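Local coordinates for protein pinoresinol-lariciresinol reductase (Thuja plicata, PDB 1QYD) that reduces pinoresinol to lariciresinol and then to secoisolariciresinol in lignan biosynthesis, taking the 4R-hydride from NADPH, at residues Ile20-Ile25 / Leu49-Gln54; Lys216-Arg221 / Thr294-Glu299; Lys230-Ile235 / Ser307-Tyr312. One frame throughout, in Å; residues are numbered along the deposited sequence.

How the contacts relate
The three contacts do not touch, and all lie within one NmrA-like chain. Contact 1 pairs two helices of the Rossmann-type half. It is nearest to the inferred NADP(+) site: the side chain of V21 is about 4 Å from G12, that of F52 about 7 Å from R36. Contact 2 is about 24 Å from contact 1 between centres and about 9 Å between nearest atoms. There I220 is about 8 Å from I16 of the same site, between side chains. Contact 3 is away from the annotated sites, about 23 Å from contact 2 between centres and about 13 Å between nearest atoms. The segments of contacts 2 and 3 alternate along the chain, and helix 305-309 follows helix 293-296.

Contact 1 of 3, residues Ile20-Ile25 / Leu49-Gln54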
# COMPACT_ATOMS: atom_id res chain seq x y z
N ILE A 20 7.89 -21.55 -12.72
CA ILE A 20 9.19 -21.60 -12.08
C ILE A 20 9.26 -22.95 -11.38
O ILE A 20 10.13 -23.74 -11.73
CB ILE A 20 9.30 -20.42 -11.09
CG1 ILE A 20 9.21 -19.11 -11.81
CG2 ILE A 20 10.64 -20.46 -10.38
CD1 ILE A 20 8.88 -17.95 -10.89
N VAL A 21 8.34 -23.29 -10.46
CA VAL A 21 8.26 -24.60 -9.79
C VAL A 21 8.35 -25.80 -10.73
O VAL A 21 9.25 -26.61 -10.51
CB VAL A 21 6.93 -24.74 -8.97
CG1 VAL A 21 6.90 -26.09 -8.28
CG2 VAL A 21 6.85 -23.73 -7.86
N ASN A 22 7.54 -25.99 -11.78
CA ASN A 22 7.74 -27.19 -12.58
C ASN A 22 9.04 -27.13 -13.37
O ASN A 22 9.59 -28.17 -13.73
CB ASN A 22 6.59 -27.44 -13.56
CG ASN A 22 6.40 -28.96 -13.78
OD1 ASN A 22 7.28 -29.70 -14.24
ND2 ASN A 22 5.22 -29.47 -13.42
N ALA A 23 9.59 -25.95 -13.61
CA ALA A 23 10.88 -25.83 -14.29
C ALA A 23 11.99 -26.44 -13.44
O ALA A 23 12.77 -27.24 -13.95
CB ALA A 23 11.21 -24.37 -14.54
N SER A 24 12.04 -26.10 -12.14
CA SER A 24 12.95 -26.64 -11.16
C SER A 24 13.01 -28.15 -11.20
O SER A 24 14.03 -28.79 -11.49
CB SER A 24 12.49 -26.23 -9.81
OG SER A 24 12.97 -24.99 -9.34
N ILE A 25 11.82 -28.73 -10.97
CA ILE A 25 11.65 -30.16 -10.93
C ILE A 25 12.11 -30.70 -12.29
O ILE A 25 13.15 -31.35 -12.29
CB ILE A 25 10.15 -30.42 -10.53
CG1 ILE A 25 9.87 -29.80 -9.16
CG2 ILE A 25 9.87 -31.89 -10.35
CD1 ILE A 25 8.43 -29.97 -8.58
N LEU A 49 -0.15 -27.86 -4.55
CA LEU A 49 0.95 -28.26 -3.68
C LEU A 49 1.08 -29.78 -3.63
O LEU A 49 2.16 -30.32 -3.89
CB LEU A 49 0.68 -27.73 -2.31
CG LEU A 49 0.79 -26.25 -2.19
CD1 LEU A 49 0.11 -25.80 -0.94
CD2 LEU A 49 2.23 -25.86 -2.20
N LEU A 50 -0.03 -30.49 -3.39
CA LEU A 50 -0.02 -31.95 -3.50
C LEU A 50 0.46 -32.49 -4.85
O LEU A 50 1.18 -33.49 -4.95
CB LEU A 50 -1.42 -32.45 -3.23
CG LEU A 50 -1.81 -32.92 -1.83
CD1 LEU A 50 -1.13 -32.16 -0.68
CD2 LEU A 50 -3.31 -32.80 -1.83
N TYR A 51 0.04 -31.75 -5.89
CA TYR A 51 0.49 -32.03 -7.25
C TYR A 51 1.99 -31.79 -7.33
O TYR A 51 2.69 -32.66 -7.82
CB TYR A 51 -0.19 -31.15 -8.32
CG TYR A 51 0.37 -31.54 -9.68
CD1 TYR A 51 0.35 -32.89 -10.08
CD2 TYR A 51 1.02 -30.58 -10.45
CE1 TYR A 51 1.03 -33.30 -11.23
CE2 TYR A 51 1.69 -30.97 -11.62
CZ TYR A 51 1.70 -32.33 -11.99
OH TYR A 51 2.44 -32.73 -13.10
N PHE A 52 2.48 -30.64 -6.86
CA PHE A 52 3.89 -30.34 -6.81
C PHE A 52 4.60 -31.45 -6.04
O PHE A 52 5.56 -32.02 -6.54
CB PHE A 52 4.11 -29.02 -6.11
CG PHE A 52 3.74 -27.78 -6.90
CD1 PHE A 52 3.32 -26.66 -6.21
CD2 PHE A 52 3.90 -27.72 -8.29
CE1 PHE A 52 3.07 -25.47 -6.88
CE2 PHE A 52 3.65 -26.53 -8.98
CZ PHE A 52 3.24 -25.41 -8.27
N LYS A 53 4.04 -31.88 -4.89
CA LYS A 53 4.60 -32.90 -4.03
C LYS A 53 4.59 -34.26 -4.69
O LYS A 53 5.55 -34.98 -4.48
CB LYS A 53 3.79 -32.86 -2.76
CG LYS A 53 4.21 -33.58 -1.48
CD LYS A 53 2.94 -34.27 -1.02
CE LYS A 53 2.95 -34.60 0.42
NZ LYS A 53 2.92 -33.36 1.16
N GLN A 54 3.61 -34.72 -5.49
CA GLN A 54 3.74 -36.04 -6.13
C GLN A 54 4.63 -36.12 -7.37
O GLN A 54 4.67 -37.11 -8.11
CB GLN A 54 2.37 -36.57 -6.48
CG GLN A 54 1.45 -35.80 -7.42
CD GLN A 54 0.13 -36.57 -7.63
OE1 GLN A 54 -0.71 -36.70 -6.72
NE2 GLN A 54 -0.06 -37.13 -8.83
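V21 meets F52 in a tight CH-pi contact. Its methyl CG1 lies over one face of the phenyl ring, 3.5 Å from the ring centroid and 20° off the normal. It is offset toward the rim, so CE2 and CD2 of F52 are its nearest atoms. CG1 stands anti to the backbone N of V21 (chi1 -179°), which aims this methyl at the ring while CG2 is left at the side, 4.0 Å from CZ of F52. The two side chains cross at about a right angle. Both residues are buried.

The rest of the contact is looser. I25 sends only its end methyl across: CD1 comes to 4.1 Å from the carbonyl O of F52. On the solvent side, N22 and Y51 barely meet. ND2 of N22 is 4.2 Å from CE2 of Y51 and approaches the ring obliquely. Y51 is exposed, and N22 partly so.

The axes of segments 20-25 and 49-53 run almost parallel, at 12°, and come within 11.4 Å of each other. These helices are the first two of the Rossmann-type beta-alpha-beta units. Helix 17-26 links strands 7-10 and 31-34, and helix 43-53 leads on to strand 58-60. V21 also packs on I9 and V33, and L49 on V33, so both helices rest on the parallel sheet. On another flank of helix 17-26, I20, A23 and S24 meet helix 197-207.

Contact 2 of 3, residues Lys216-Arg221 / Thr294-Glu299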
# COMPACT_ATOMS: atom_id res chain seq x y z
N LYS A 216 23.69 -9.30 -12.00
CA LYS A 216 23.18 -8.80 -13.25
C LYS A 216 21.67 -8.96 -13.42
O LYS A 216 21.04 -9.86 -12.83
CB LYS A 216 23.89 -9.53 -14.38
CG LYS A 216 25.32 -9.11 -14.71
CD LYS A 216 25.71 -9.78 -16.02
CE LYS A 216 26.99 -9.24 -16.67
NZ LYS A 216 27.40 -10.00 -17.84
N THR A 217 21.07 -8.06 -14.23
CA THR A 217 19.64 -8.12 -14.58
C THR A 217 19.52 -9.03 -15.80
O THR A 217 20.32 -8.92 -16.73
CB THR A 217 19.04 -6.72 -14.91
OG1 THR A 217 19.24 -5.89 -13.76
CG2 THR A 217 17.54 -6.78 -15.21
N MET A 218 18.59 -10.00 -15.78
CA MET A 218 18.43 -10.94 -16.88
C MET A 218 17.18 -10.59 -17.63
O MET A 218 16.08 -10.80 -17.11
CB MET A 218 18.32 -12.37 -16.38
CG MET A 218 18.30 -13.29 -17.58
SD MET A 218 17.69 -14.93 -17.19
CE MET A 218 19.11 -15.72 -17.79
N TYR A 219 17.34 -10.03 -18.82
CA TYR A 219 16.23 -9.69 -19.70
C TYR A 219 15.89 -10.88 -20.60
O TYR A 219 16.77 -11.60 -21.06
CB TYR A 219 16.60 -8.50 -20.59
CG TYR A 219 16.86 -7.17 -19.87
CD1 TYR A 219 15.82 -6.49 -19.26
CD2 TYR A 219 18.15 -6.62 -19.83
CE1 TYR A 219 16.06 -5.27 -18.61
CE2 TYR A 219 18.40 -5.41 -19.18
CZ TYR A 219 17.35 -4.74 -18.58
OH TYR A 219 17.58 -3.53 -17.95
N ILE A 220 14.62 -11.20 -20.80
CA ILE A 220 14.28 -12.22 -21.78
C ILE A 220 13.71 -11.31 -22.87
O ILE A 220 12.77 -10.52 -22.66
CB ILE A 220 13.22 -13.19 -21.25
CG1 ILE A 220 13.52 -13.74 -19.86
CG2 ILE A 220 13.20 -14.34 -22.25
CD1 ILE A 220 12.68 -14.93 -19.36
N ARG A 221 14.43 -11.36 -24.01
CA ARG A 221 14.12 -10.52 -25.17
C ARG A 221 14.10 -11.36 -26.42
O ARG A 221 14.92 -11.09 -27.29
CB ARG A 221 15.18 -9.41 -25.34
CG ARG A 221 14.82 -8.14 -24.62
CD ARG A 221 15.80 -7.02 -24.87
NE ARG A 221 15.25 -5.83 -24.23
CZ ARG A 221 15.89 -4.65 -24.18
NH1 ARG A 221 17.11 -4.44 -24.70
NH2 ARG A 221 15.26 -3.64 -23.61
N THR A 294 18.04 -15.40 -23.69
CA THR A 294 18.07 -16.23 -24.90
C THR A 294 19.43 -16.34 -25.55
O THR A 294 19.72 -17.38 -26.13
CB THR A 294 17.05 -15.67 -25.88
OG1 THR A 294 15.85 -15.65 -25.12
CG2 THR A 294 16.90 -16.44 -27.18
N LYS A 295 20.28 -15.30 -25.46
CA LYS A 295 21.67 -15.35 -25.91
C LYS A 295 22.44 -16.42 -25.14
O LYS A 295 23.07 -17.31 -25.73
CB LYS A 295 22.39 -14.00 -25.68
CG LYS A 295 22.34 -12.89 -26.73
CD LYS A 295 23.00 -11.63 -26.15
CE LYS A 295 22.95 -10.46 -27.15
NZ LYS A 295 23.56 -9.22 -26.68
N LEU A 296 22.37 -16.32 -23.80
CA LEU A 296 23.00 -17.24 -22.84
C LEU A 296 22.60 -18.69 -23.00
O LEU A 296 23.44 -19.60 -22.98
CB LEU A 296 22.65 -16.84 -21.42
CG LEU A 296 23.21 -15.60 -20.79
CD1 LEU A 296 22.23 -15.10 -19.74
CD2 LEU A 296 24.58 -15.91 -20.25
N TYR A 297 21.29 -18.93 -23.14
CA TYR A 297 20.85 -20.30 -23.23
C TYR A 297 20.26 -20.46 -24.61
O TYR A 297 19.05 -20.41 -24.79
CB TYR A 297 19.83 -20.57 -22.10
CG TYR A 297 20.36 -20.05 -20.79
CD1 TYR A 297 21.51 -20.58 -20.20
CD2 TYR A 297 19.76 -18.93 -20.24
CE1 TYR A 297 22.07 -19.97 -19.08
CE2 TYR A 297 20.31 -18.32 -19.12
CZ TYR A 297 21.46 -18.83 -18.54
OH TYR A 297 21.97 -18.20 -17.42
N PRO A 298 21.12 -20.61 -25.63
CA PRO A 298 20.71 -20.69 -27.02
C PRO A 298 19.95 -21.99 -27.29
O PRO A 298 19.00 -22.03 -28.07
CB PRO A 298 22.02 -20.52 -27.75
CG PRO A 298 22.98 -21.31 -26.90
CD PRO A 298 22.56 -20.80 -25.54
N GLU A 299 20.35 -23.04 -26.57
CA GLU A 299 19.73 -24.35 -26.59
C GLU A 299 18.27 -24.39 -26.18
O GLU A 299 17.48 -25.19 -26.69
CB GLU A 299 20.58 -25.23 -25.70
CG GLU A 299 21.18 -24.59 -24.42
CD GLU A 299 20.27 -24.48 -23.21
OE1 GLU A 299 20.58 -23.71 -22.31
OE2 GLU A 299 19.27 -25.18 -23.17
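The ring of Y297 meets M218 at its edge, where the methyl CE of M218 comes in near the ring plane. The approach of CE to CE2 of Y297 is shorter than two carbons allow, so the exact fit there is doubtful. One face of the same ring carries CB of its chain neighbour L296, 3.5 Å above the plane and over the centre. M218 lies on strand 217-219, in the parallel sheet region of this Rossmann-like NmrA fold. Strands 154-156 and 290-292 flank it, and helix 293-296 comes directly after the second of these.

M218 points toward that helix and has more of its surface covered than any other residue here. Its CG is anti to the backbone N (chi1 -174°), and the chain then bends at chi3 (-124°), which brings CE up against both L296 and Y297. CE is 3.7 Å from CD1 of L296. Its distance of 3.8 Å from OH of Y297 shares the doubt about the ring edge. With an alanine in place of Y297, the methyl of M218 would probably lose the ring edge it lies against and be freer to turn, and L296 CB would lose the ring beside it.

Further along, I220 and T294 meet loosely at about a right angle, with CG2 of I220 4.1 Å from OG1 of T294. Y203 of helix 197-207 touches I220, T294 and Y297. A single carboxylate oxygen also ties the two segments: OE1 of E292 accepts hydrogen bonds from the backbone N of both R221 and T294.

Contact 3 of 3, residues Lys230-Ile235 / Ser307-Tyr312; sequences KEVIQI and SYLERY
The carbonyl O of L309 accepts a hydrogen bond from the backbone N of Y312 at 2.8 Å. This bond forms where the chain leaves the helix, E310 being the first residue out of helical geometry. The side chain of L309 points toward segment 230-235.

The side-chain packing is apolar and rests on one methyl. CD1 of L309 is 3.8 Å from CG2 of I235. It is 4.1 Å from CG1 of V232, and the backbone O of V232 is a further neighbour at 3.9 Å. L309 thus bridges residues one helical turn apart, and crosses both side chains at about a right angle. With CG2 of I235 anti to its backbone N (chi1 -66° for CG1), that branch is swung to the side where CD1 of L309 lies. All three residues are buried.

This is plain packing between helix 229-241 and the short helix 305-309 near the C-terminus. I235 also touches M305 and D306 at the start of that short helix. V232 and I235 both rest on L227 of strand 226-228, which leads into helix 229-241.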
# COMPACT_ATOMS: atom_id res chain seq x y z
N LYS A 230 0.02 -4.31 -33.02
CA LYS A 230 -0.58 -4.56 -34.31
C LYS A 230 0.01 -5.83 -34.89
O LYS A 230 -0.73 -6.64 -35.43
CB LYS A 230 -0.26 -3.29 -35.11
CG LYS A 230 -0.80 -2.93 -36.48
CD LYS A 230 -0.13 -1.57 -36.83
CE LYS A 230 -0.43 -1.04 -38.26
NZ LYS A 230 0.47 0.03 -38.71
N GLU A 231 1.31 -6.11 -34.80
CA GLU A 231 1.82 -7.34 -35.34
C GLU A 231 1.41 -8.59 -34.63
O GLU A 231 1.55 -9.64 -35.25
CB GLU A 231 3.29 -7.42 -35.34
CG GLU A 231 3.98 -6.37 -36.17
CD GLU A 231 5.46 -6.51 -35.93
OE1 GLU A 231 5.95 -5.99 -34.93
OE2 GLU A 231 6.10 -7.19 -36.73
N VAL A 232 1.00 -8.54 -33.35
CA VAL A 232 0.44 -9.70 -32.64
C VAL A 232 -1.04 -9.84 -33.02
O VAL A 232 -1.57 -10.96 -33.08
CB VAL A 232 0.59 -9.53 -31.08
CG1 VAL A 232 -0.20 -10.57 -30.23
CG2 VAL A 232 2.08 -9.67 -30.81
N ILE A 233 -1.73 -8.72 -33.30
CA ILE A 233 -3.08 -8.75 -33.82
C ILE A 233 -2.99 -9.43 -35.15
O ILE A 233 -3.87 -10.20 -35.46
CB ILE A 233 -3.66 -7.39 -34.04
CG1 ILE A 233 -3.66 -6.58 -32.75
CG2 ILE A 233 -5.07 -7.57 -34.56
CD1 ILE A 233 -4.40 -5.23 -32.63
N GLN A 234 -1.90 -9.19 -35.89
CA GLN A 234 -1.70 -9.76 -37.21
C GLN A 234 -1.41 -11.24 -37.31
O GLN A 234 -1.71 -11.83 -38.35
CB GLN A 234 -0.60 -9.05 -37.92
CG GLN A 234 -1.11 -7.80 -38.59
CD GLN A 234 -0.00 -7.01 -39.25
OE1 GLN A 234 0.02 -5.78 -39.20
NE2 GLN A 234 0.97 -7.70 -39.87
N ILE A 235 -0.83 -11.83 -36.25
CA ILE A 235 -0.65 -13.28 -36.16
C ILE A 235 -2.02 -13.89 -35.88
O ILE A 235 -2.28 -15.01 -36.31
CB ILE A 235 0.35 -13.59 -35.02
CG1 ILE A 235 1.74 -13.05 -35.39
CG2 ILE A 235 0.41 -15.10 -34.77
CD1 ILE A 235 2.76 -12.86 -34.25
N SER A 307 3.15 -19.84 -32.60
CA SER A 307 2.91 -21.11 -31.95
C SER A 307 2.11 -21.02 -30.64
O SER A 307 1.36 -21.93 -30.31
CB SER A 307 4.27 -21.73 -31.79
OG SER A 307 4.87 -21.78 -33.09
N TYR A 308 2.24 -19.91 -29.90
CA TYR A 308 1.43 -19.65 -28.72
C TYR A 308 -0.01 -19.32 -29.13
O TYR A 308 -0.95 -19.87 -28.55
CB TYR A 308 1.99 -18.48 -27.92
CG TYR A 308 1.38 -18.35 -26.52
CD1 TYR A 308 1.99 -19.01 -25.47
CD2 TYR A 308 0.23 -17.59 -26.27
CE1 TYR A 308 1.47 -18.95 -24.19
CE2 TYR A 308 -0.30 -17.52 -24.98
CZ TYR A 308 0.33 -18.20 -23.94
OH TYR A 308 -0.15 -18.16 -22.65
N LEU A 309 -0.25 -18.43 -30.12
CA LEU A 309 -1.61 -18.16 -30.58
C LEU A 309 -2.24 -19.33 -31.36
O LEU A 309 -3.45 -19.50 -31.32
CB LEU A 309 -1.57 -16.83 -31.39
CG LEU A 309 -1.50 -15.56 -30.51
CD1 LEU A 309 -1.05 -14.38 -31.32
CD2 LEU A 309 -2.88 -15.19 -29.98
N GLU A 310 -1.42 -20.23 -31.92
CA GLU A 310 -1.81 -21.44 -32.65
C GLU A 310 -2.48 -22.47 -31.73
O GLU A 310 -2.50 -23.67 -32.00
CB GLU A 310 -0.53 -22.02 -33.31
CG GLU A 310 -0.50 -23.17 -34.35
CD GLU A 310 0.87 -23.39 -35.04
OE1 GLU A 310 1.05 -22.90 -36.16
OE2 GLU A 310 1.76 -24.06 -34.49
N ARG A 311 -3.04 -22.00 -30.62
CA ARG A 311 -3.79 -22.82 -29.69
C ARG A 311 -4.87 -21.99 -29.04
O ARG A 311 -5.71 -22.51 -28.33
CB ARG A 311 -2.94 -23.39 -28.54
CG ARG A 311 -2.31 -22.39 -27.57
CD ARG A 311 -1.75 -23.07 -26.31
NE ARG A 311 -0.63 -22.35 -25.69
CZ ARG A 311 0.62 -22.76 -25.89
NH1 ARG A 311 0.90 -23.82 -26.64
NH2 ARG A 311 1.62 -22.10 -25.33
N TYR A 312 -4.83 -20.67 -29.20
CA TYR A 312 -5.90 -19.86 -28.67
C TYR A 312 -7.08 -19.94 -29.62
O TYR A 312 -8.20 -19.53 -29.29
CB TYR A 312 -5.40 -18.44 -28.55
CG TYR A 312 -5.33 -17.98 -27.11
CD1 TYR A 312 -6.50 -17.64 -26.45
CD2 TYR A 312 -4.10 -17.87 -26.47
CE1 TYR A 312 -6.45 -17.15 -25.15
CE2 TYR A 312 -4.03 -17.39 -25.16
CZ TYR A 312 -5.21 -17.03 -24.50
OH TYR A 312 -5.15 -16.51 -23.20